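Local coordinates for ThiJ/pfpI family protein (Bacillus anthracis, PDB 3EFE) that is of unconfirmed function but belongs to the DJ-1/PfpI family, whose members include proteases, chaperones and proteins of oxidative-stress defence, at residues Glu20-Ile25 with Ile79-Gly83; Cys112-Asp116 with Ser131-Thr137; Leu124-His129 with Asn143-Phe149. All blocks are in the same frame, centred on the assembly; numbering follows the deposited sequence.

In the fold
From the N terminus, interaction 1 comes first: helix 18-30 packs against strand 77-80 and the turn after it, closing a loop of 53 residues that holds strands 43-47 and 65-66 of the main sheet and the small antiparallel pair 53-54 and 60-61. Interaction 2 opens at C112, just past strand 107-111, and joins the start of helix 113-119 to the start of helix 134-140. Before it closes, interaction 3 opens at L124; it ends at F149, so the two cross. They touch, with L134 against Y144 and L124 against the backbone of T115. Interaction 1 is in series with both, yet it meets interaction 2 in space, where E20 packs on C112. Interaction 3 lies farther out, its centre about 22 Å from that of interaction 1.

Interaction 1 (Glu20-Ile25 with Ile79-Gly83); sequences EYGYLI and ILPGG
E20 and Y21 bring the beginning of helix 18-30 against the turn that follows strand 77-80, a parallel strand within the sheet of this flavodoxin-like, DJ-1/PfpI-type fold. There is a single polar link across the contact. G82 N donates to E20 OE1 at 3.0 Å, with a bent N-H...O angle of 132°, and the carboxylate oxygen is met nearly along its C-O axis. The glutamate gets there with its chain extended beyond CG, chi2 178°, which carries OE1 to the backbone of the turn. Its carboxyl end also packs on C112, the cysteine at the place of the family's reactive thiol, so E20 probably corresponds to the acidic residue found beside that thiol in DJ-1 relatives.

The rest is apolar and buried. Y21 has its ring carbon CD2 3.7 Å from P81 CB, the two side chains passing at a slant, and L10 of strand 8-11 touches both of them. One turn along the helix, L24 and I79 reach toward each other tip to tip, L24 CD2 standing 4.0 Å from I79 CG1. L24 also packs on F172, V176 and L177, which puts its side chain between the sheet and helix 169-179. The second subunit adds to the cover: its L59 packs on Y21, while its D18 packs on I25.

The same CG1-CD1 arm of I79 serves a second neighbour, I25. I25 holds CG2 anti to its own carbonyl carbon and beside its backbone N, and this methyl meets I79 CD1 at 3.6 Å.

Interaction 2 (Cys112-Asp116 with Ser131-Thr137); sequences CGATD and SNNLEYT
C112 carries a positive phi of 71°, and its thiol accepts a hydrogen bond from N132. This is the nucleophile elbow of the DJ-1/PfpI fold, the sharp turn between strand 107-111 and helix 113-119, and the cysteine sits where relatives keep their reactive thiol. With SG anti to the backbone N (chi1 -171°), the thiol is carried to the N132 side chain. N132 ND2 donates to C112 SG over 3.0 Å, almost straight at 169°, with the sulfur in the amide plane. The other end of that amide is pinned as well: OD1 is bonded to S165 OG and G166 N, which fixes which way ND2 points.

Next to this, hydroxyls and a carboxylate gather between the two helix starts. D116 OD1 lies 2.8 Å from T137 OG1, which also has S131 OG at 2.6 Å and N133 O at 2.9 Å, so the network has more than one possible pattern of protons; S131 OG is also bonded to Y150 OH. A water 2.9 Å from D116 OD2 can donate to it and to N133 O, though this link is not settled. Helix 134-140 is capped by N133, whose OD1 accepts from Y136 N at 2.8 Å.

Interaction 3 (Leu124-His129 with Asn143-Phe149); sequences LDTRKH and NYKGEKF
F149 lays its ring against the backbone of D125-R127, where the loop after helix 113-119 meets the loop after helix 134-140. Its CB starts 3.1 Å from R127 O. CG stands anti to the carbonyl carbon, chi1 -68°, which turns the ring onto the other loop. On one side of the ring CD2 lies 3.2 Å from D125 O, and CE2 follows at 3.4 Å from the same oxygen. On the other side CD1 and CE1 pass the carbonyl group of T126. At the tip, CZ reaches T126 CG2 at 4.0 Å. Over the ring's centre sits T126 CA, a CH-pi contact only 10° off the ring normal.

Three hydrogen bonds fasten the two loops together. H129 N donates to F149 O at 3.3 Å, and H129 NE2 to G146 O at 3.2 Å. That G146 oxygen also takes F149 N, which comes from the opposite face of the carbonyl plane. Farther along, K145 N donates to D125 OD1 at 2.8 Å, from above the carboxylate plane.

The pair of loops sits at an edge of the fold: L124 packs on helix 113-119 and strand 161-164, Y144 touches helices 113-119 and 134-140, and K128 rests on strand 155-158.

Interaction 1 (Glu20-Ile25 with Ile79-Gly83)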
# COMPACT_ATOMS: atom_id res chain seq x y z
N GLU D 20 2.62 3.52 1.73
CA GLU D 20 2.35 4.94 2.02
C GLU D 20 1.49 5.57 0.90
O GLU D 20 0.69 6.48 1.15
CB GLU D 20 3.62 5.71 2.32
CG GLU D 20 4.12 5.39 3.70
CD GLU D 20 5.36 6.03 4.06
OE1 GLU D 20 5.91 6.83 3.26
OE2 GLU D 20 5.80 5.76 5.22
N TYR D 21 1.61 5.05 -0.31
CA TYR D 21 0.92 5.61 -1.51
C TYR D 21 -0.12 4.69 -2.10
O TYR D 21 -0.84 5.13 -2.94
CB TYR D 21 1.89 6.09 -2.64
CG TYR D 21 2.81 5.01 -3.01
CD1 TYR D 21 2.38 3.97 -3.82
CD2 TYR D 21 4.09 4.92 -2.42
CE1 TYR D 21 3.22 2.90 -4.08
CE2 TYR D 21 4.90 3.88 -2.71
CZ TYR D 21 4.48 2.90 -3.53
OH TYR D 21 5.29 1.86 -3.79
N GLY D 22 -0.28 3.47 -1.59
CA GLY D 22 -1.09 2.44 -2.24
C GLY D 22 -2.58 2.70 -2.39
O GLY D 22 -3.14 2.48 -3.44
N TYR D 23 -3.22 3.10 -1.30
CA TYR D 23 -4.59 3.60 -1.27
C TYR D 23 -4.80 4.76 -2.22
O TYR D 23 -5.75 4.77 -3.04
CB TYR D 23 -4.90 4.09 0.14
CG TYR D 23 -5.06 3.04 1.29
CD1 TYR D 23 -6.05 2.08 1.23
CD2 TYR D 23 -4.25 3.08 2.43
CE1 TYR D 23 -6.23 1.21 2.24
CE2 TYR D 23 -4.39 2.15 3.46
CZ TYR D 23 -5.40 1.23 3.36
OH TYR D 23 -5.62 0.31 4.34
N LEU D 24 -3.95 5.77 -2.12
CA LEU D 24 -4.16 6.97 -2.91
C LEU D 24 -4.09 6.70 -4.39
O LEU D 24 -4.99 7.02 -5.14
CB LEU D 24 -3.16 8.07 -2.50
CG LEU D 24 -3.31 9.45 -3.13
CD1 LEU D 24 -4.85 9.99 -3.06
CD2 LEU D 24 -2.34 10.42 -2.50
N ILE D 25 -3.01 6.08 -4.84
CA ILE D 25 -2.81 5.88 -6.26
C ILE D 25 -3.83 4.91 -6.95
O ILE D 25 -4.19 5.07 -8.12
CB ILE D 25 -1.30 5.55 -6.59
CG1 ILE D 25 -0.86 4.20 -6.03
CG2 ILE D 25 -0.46 6.72 -6.24
CD1 ILE D 25 0.29 3.56 -6.81
N ILE D 79 2.53 13.41 -5.84
CA ILE D 79 2.70 12.55 -4.66
C ILE D 79 4.22 12.27 -4.32
O ILE D 79 5.01 11.73 -5.15
CB ILE D 79 1.94 11.18 -4.80
CG1 ILE D 79 0.48 11.43 -5.15
CG2 ILE D 79 2.06 10.30 -3.51
CD1 ILE D 79 -0.22 10.28 -5.92
N LEU D 80 4.60 12.62 -3.10
CA LEU D 80 5.94 12.25 -2.62
C LEU D 80 5.85 11.25 -1.46
O LEU D 80 5.52 11.61 -0.34
CB LEU D 80 6.75 13.46 -2.23
CG LEU D 80 6.53 14.71 -3.11
CD1 LEU D 80 6.98 15.93 -2.26
CD2 LEU D 80 7.22 14.55 -4.48
N PRO D 81 6.19 9.99 -1.73
CA PRO D 81 6.27 8.96 -0.72
C PRO D 81 7.53 9.07 0.16
O PRO D 81 8.51 9.72 -0.23
CB PRO D 81 6.34 7.66 -1.52
CG PRO D 81 6.76 8.04 -2.80
CD PRO D 81 6.57 9.49 -3.04
N GLY D 82 7.46 8.48 1.35
CA GLY D 82 8.61 8.18 2.15
C GLY D 82 9.57 7.20 1.51
O GLY D 82 9.25 6.52 0.49
N GLY D 83 10.73 7.17 2.13
CA GLY D 83 11.81 6.22 1.85
C GLY D 83 13.02 6.68 2.62
O GLY D 83 12.98 7.69 3.37

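Interaction 2 (Cys112-Asp116 with Ser131-Thr137)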
# COMPACT_ATOMS: atom_id res chain seq x y z
N CYS D 112 5.68 11.18 5.23
CA CYS D 112 6.72 10.50 5.95
C CYS D 112 8.05 11.21 5.73
O CYS D 112 8.11 12.39 5.91
CB CYS D 112 6.70 9.02 5.60
SG CYS D 112 7.84 7.98 6.68
N GLY D 113 9.10 10.53 5.31
CA GLY D 113 10.39 11.23 5.11
C GLY D 113 10.36 12.27 4.01
O GLY D 113 11.22 13.12 3.99
N ALA D 114 9.40 12.22 3.06
CA ALA D 114 9.29 13.34 2.07
C ALA D 114 8.97 14.70 2.75
O ALA D 114 9.39 15.75 2.32
CB ALA D 114 8.32 12.99 0.97
N THR D 115 8.21 14.64 3.81
CA THR D 115 7.89 15.75 4.72
C THR D 115 9.12 16.49 5.31
O THR D 115 9.20 17.73 5.29
CB THR D 115 7.07 15.09 5.82
OG1 THR D 115 5.68 15.26 5.54
CG2 THR D 115 7.40 15.49 7.04
N ASP D 116 10.09 15.70 5.77
CA ASP D 116 11.41 16.19 6.12
C ASP D 116 12.23 16.73 4.92
O ASP D 116 12.91 17.74 5.08
CB ASP D 116 12.17 15.11 6.89
CG ASP D 116 11.61 14.92 8.30
OD1 ASP D 116 10.81 15.81 8.71
OD2 ASP D 116 11.95 13.95 9.02
N SER D 131 4.51 15.76 10.41
CA SER D 131 5.63 14.88 10.03
C SER D 131 5.55 13.71 10.95
O SER D 131 4.67 13.64 11.76
CB SER D 131 6.99 15.57 10.10
OG SER D 131 7.44 15.82 11.42
N ASN D 132 6.45 12.76 10.82
CA ASN D 132 6.49 11.66 11.76
C ASN D 132 6.67 12.11 13.18
O ASN D 132 6.03 11.59 14.06
CB ASN D 132 7.57 10.65 11.33
CG ASN D 132 7.16 9.88 10.07
OD1 ASN D 132 5.97 9.56 9.90
ND2 ASN D 132 8.14 9.55 9.19
N ASN D 133 7.56 13.05 13.41
CA ASN D 133 7.90 13.50 14.77
C ASN D 133 8.59 14.87 14.67
O ASN D 133 9.59 15.02 13.95
CB ASN D 133 8.89 12.48 15.40
CG ASN D 133 9.33 12.89 16.80
OD1 ASN D 133 10.45 13.39 16.98
ND2 ASN D 133 8.42 12.72 17.79
N LEU D 134 8.04 15.84 15.39
CA LEU D 134 8.62 17.17 15.45
C LEU D 134 10.11 17.20 15.86
O LEU D 134 10.95 17.80 15.13
CB LEU D 134 7.86 17.96 16.47
CG LEU D 134 8.25 19.42 16.67
CD1 LEU D 134 8.29 20.18 15.30
CD2 LEU D 134 7.22 19.94 17.59
N GLU D 135 10.45 16.51 16.95
CA GLU D 135 11.85 16.53 17.45
C GLU D 135 12.83 15.97 16.49
O GLU D 135 13.90 16.53 16.31
CB GLU D 135 11.95 15.96 18.87
CG GLU D 135 11.05 16.80 19.83
CD GLU D 135 11.49 18.31 19.89
OE1 GLU D 135 10.62 19.17 20.20
OE2 GLU D 135 12.72 18.64 19.65
N TYR D 136 12.44 14.90 15.80
CA TYR D 136 13.32 14.32 14.84
C TYR D 136 13.43 15.25 13.64
O TYR D 136 14.49 15.41 13.10
CB TYR D 136 12.84 12.91 14.48
CG TYR D 136 13.76 12.17 13.53
CD1 TYR D 136 15.02 11.72 13.95
CD2 TYR D 136 13.40 11.95 12.19
CE1 TYR D 136 15.89 11.05 13.05
CE2 TYR D 136 14.24 11.31 11.30
CZ TYR D 136 15.48 10.83 11.73
OH TYR D 136 16.32 10.21 10.82
N THR D 137 12.33 15.90 13.24
CA THR D 137 12.36 16.76 12.07
C THR D 137 13.30 17.93 12.38
O THR D 137 14.07 18.30 11.52
CB THR D 137 10.92 17.32 11.68
OG1 THR D 137 10.03 16.25 11.35
CG2 THR D 137 10.97 18.34 10.54
O HOH W 1 8.99 12.50 8.88
O HOH W 2 10.36 13.29 11.36

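Interaction 3 (Leu124-His129 with Asn143-Phe149)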
# COMPACT_ATOMS: atom_id res chain seq x y z
N LEU D 124 7.98 24.36 4.57
CA LEU D 124 6.98 24.21 5.66
C LEU D 124 7.08 25.35 6.75
O LEU D 124 6.49 25.30 7.86
CB LEU D 124 7.16 22.83 6.33
CG LEU D 124 7.22 21.53 5.48
CD1 LEU D 124 7.24 20.33 6.40
CD2 LEU D 124 6.05 21.36 4.47
N ASP D 125 7.90 26.34 6.44
CA ASP D 125 8.20 27.41 7.40
C ASP D 125 6.99 28.21 7.66
O ASP D 125 6.87 28.70 8.76
CB ASP D 125 9.32 28.33 6.89
CG ASP D 125 10.69 27.73 7.09
OD1 ASP D 125 10.74 26.59 7.59
OD2 ASP D 125 11.71 28.38 6.76
N THR D 126 6.08 28.33 6.67
CA THR D 126 4.86 29.13 6.87
C THR D 126 3.60 28.43 6.35
O THR D 126 2.59 29.09 6.05
CB THR D 126 5.02 30.58 6.31
OG1 THR D 126 5.77 30.55 5.08
CG2 THR D 126 5.78 31.50 7.35
N ARG D 127 3.63 27.09 6.29
CA ARG D 127 2.41 26.31 6.01
C ARG D 127 2.10 25.36 7.17
O ARG D 127 3.03 24.85 7.80
CB ARG D 127 2.60 25.52 4.73
CG ARG D 127 2.95 26.37 3.57
CD ARG D 127 3.32 25.53 2.40
NE ARG D 127 2.77 26.10 1.18
CZ ARG D 127 3.49 26.65 0.21
NH1 ARG D 127 2.82 27.17 -0.84
NH2 ARG D 127 4.85 26.69 0.27
N LYS D 128 0.82 25.13 7.47
CA LYS D 128 0.45 24.09 8.45
C LYS D 128 0.95 22.75 7.90
O LYS D 128 0.90 22.47 6.70
CB LYS D 128 -1.05 24.00 8.70
CG LYS D 128 -1.79 25.31 9.15
CD LYS D 128 -3.24 25.55 8.50
CE LYS D 128 -4.16 24.30 8.21
NZ LYS D 128 -4.44 23.39 9.40
N HIS D 129 1.46 21.90 8.78
CA HIS D 129 2.03 20.64 8.36
C HIS D 129 2.19 19.73 9.54
O HIS D 129 2.16 20.16 10.71
CB HIS D 129 3.37 20.87 7.71
CG HIS D 129 4.35 21.53 8.62
ND1 HIS D 129 5.23 20.82 9.42
CD2 HIS D 129 4.58 22.84 8.89
CE1 HIS D 129 5.96 21.67 10.11
NE2 HIS D 129 5.58 22.90 9.81
N ASN D 143 17.64 23.89 8.23
CA ASN D 143 16.99 25.08 7.66
C ASN D 143 15.45 25.11 7.81
O ASN D 143 14.76 25.84 7.09
CB ASN D 143 17.49 25.52 6.22
CG ASN D 143 18.19 24.42 5.40
OD1 ASN D 143 17.88 23.23 5.51
ND2 ASN D 143 19.10 24.84 4.50
N TYR D 144 14.94 24.35 8.80
CA TYR D 144 13.51 24.27 9.12
C TYR D 144 13.17 25.29 10.18
O TYR D 144 13.74 25.29 11.24
CB TYR D 144 13.14 22.85 9.58
CG TYR D 144 11.78 22.69 10.19
CD1 TYR D 144 10.63 22.86 9.45
CD2 TYR D 144 11.64 22.30 11.50
CE1 TYR D 144 9.37 22.71 10.06
CE2 TYR D 144 10.35 22.13 12.10
CZ TYR D 144 9.25 22.32 11.37
OH TYR D 144 8.01 22.12 11.98
N LYS D 145 12.21 26.15 9.90
CA LYS D 145 11.81 27.20 10.86
C LYS D 145 10.28 27.25 11.07
O LYS D 145 9.69 28.30 11.47
CB LYS D 145 12.33 28.57 10.38
CG LYS D 145 13.86 28.70 10.18
CD LYS D 145 14.20 29.93 9.30
CE LYS D 145 15.64 29.92 8.72
NZ LYS D 145 16.66 29.28 9.64
N GLY D 146 9.64 26.10 10.85
CA GLY D 146 8.18 26.02 10.81
C GLY D 146 7.59 25.43 12.04
O GLY D 146 6.46 25.09 12.04
N GLU D 147 8.32 25.34 13.13
CA GLU D 147 7.79 24.68 14.33
C GLU D 147 6.45 25.18 14.83
O GLU D 147 5.68 24.44 15.44
CB GLU D 147 8.78 24.78 15.48
CG GLU D 147 8.37 23.84 16.61
CD GLU D 147 9.23 23.86 17.85
OE1 GLU D 147 8.62 23.64 18.94
OE2 GLU D 147 10.48 24.05 17.74
N LYS D 148 6.20 26.46 14.61
CA LYS D 148 4.98 27.14 15.06
C LYS D 148 3.74 26.54 14.33
O LYS D 148 2.67 26.34 14.95
CB LYS D 148 5.18 28.67 14.82
CG LYS D 148 4.02 29.58 15.05
CD LYS D 148 3.91 29.94 16.51
CE LYS D 148 2.61 30.80 16.77
NZ LYS D 148 2.74 32.27 16.45
N PHE D 149 3.94 26.27 13.03
CA PHE D 149 2.96 25.74 12.06
C PHE D 149 2.67 24.24 12.09
O PHE D 149 1.70 23.78 11.46
CB PHE D 149 3.41 26.13 10.65
CG PHE D 149 3.31 27.60 10.41
CD1 PHE D 149 2.10 28.17 9.96
CD2 PHE D 149 4.39 28.45 10.73
CE1 PHE D 149 1.98 29.56 9.80
CE2 PHE D 149 4.28 29.84 10.56
CZ PHE D 149 3.08 30.39 10.09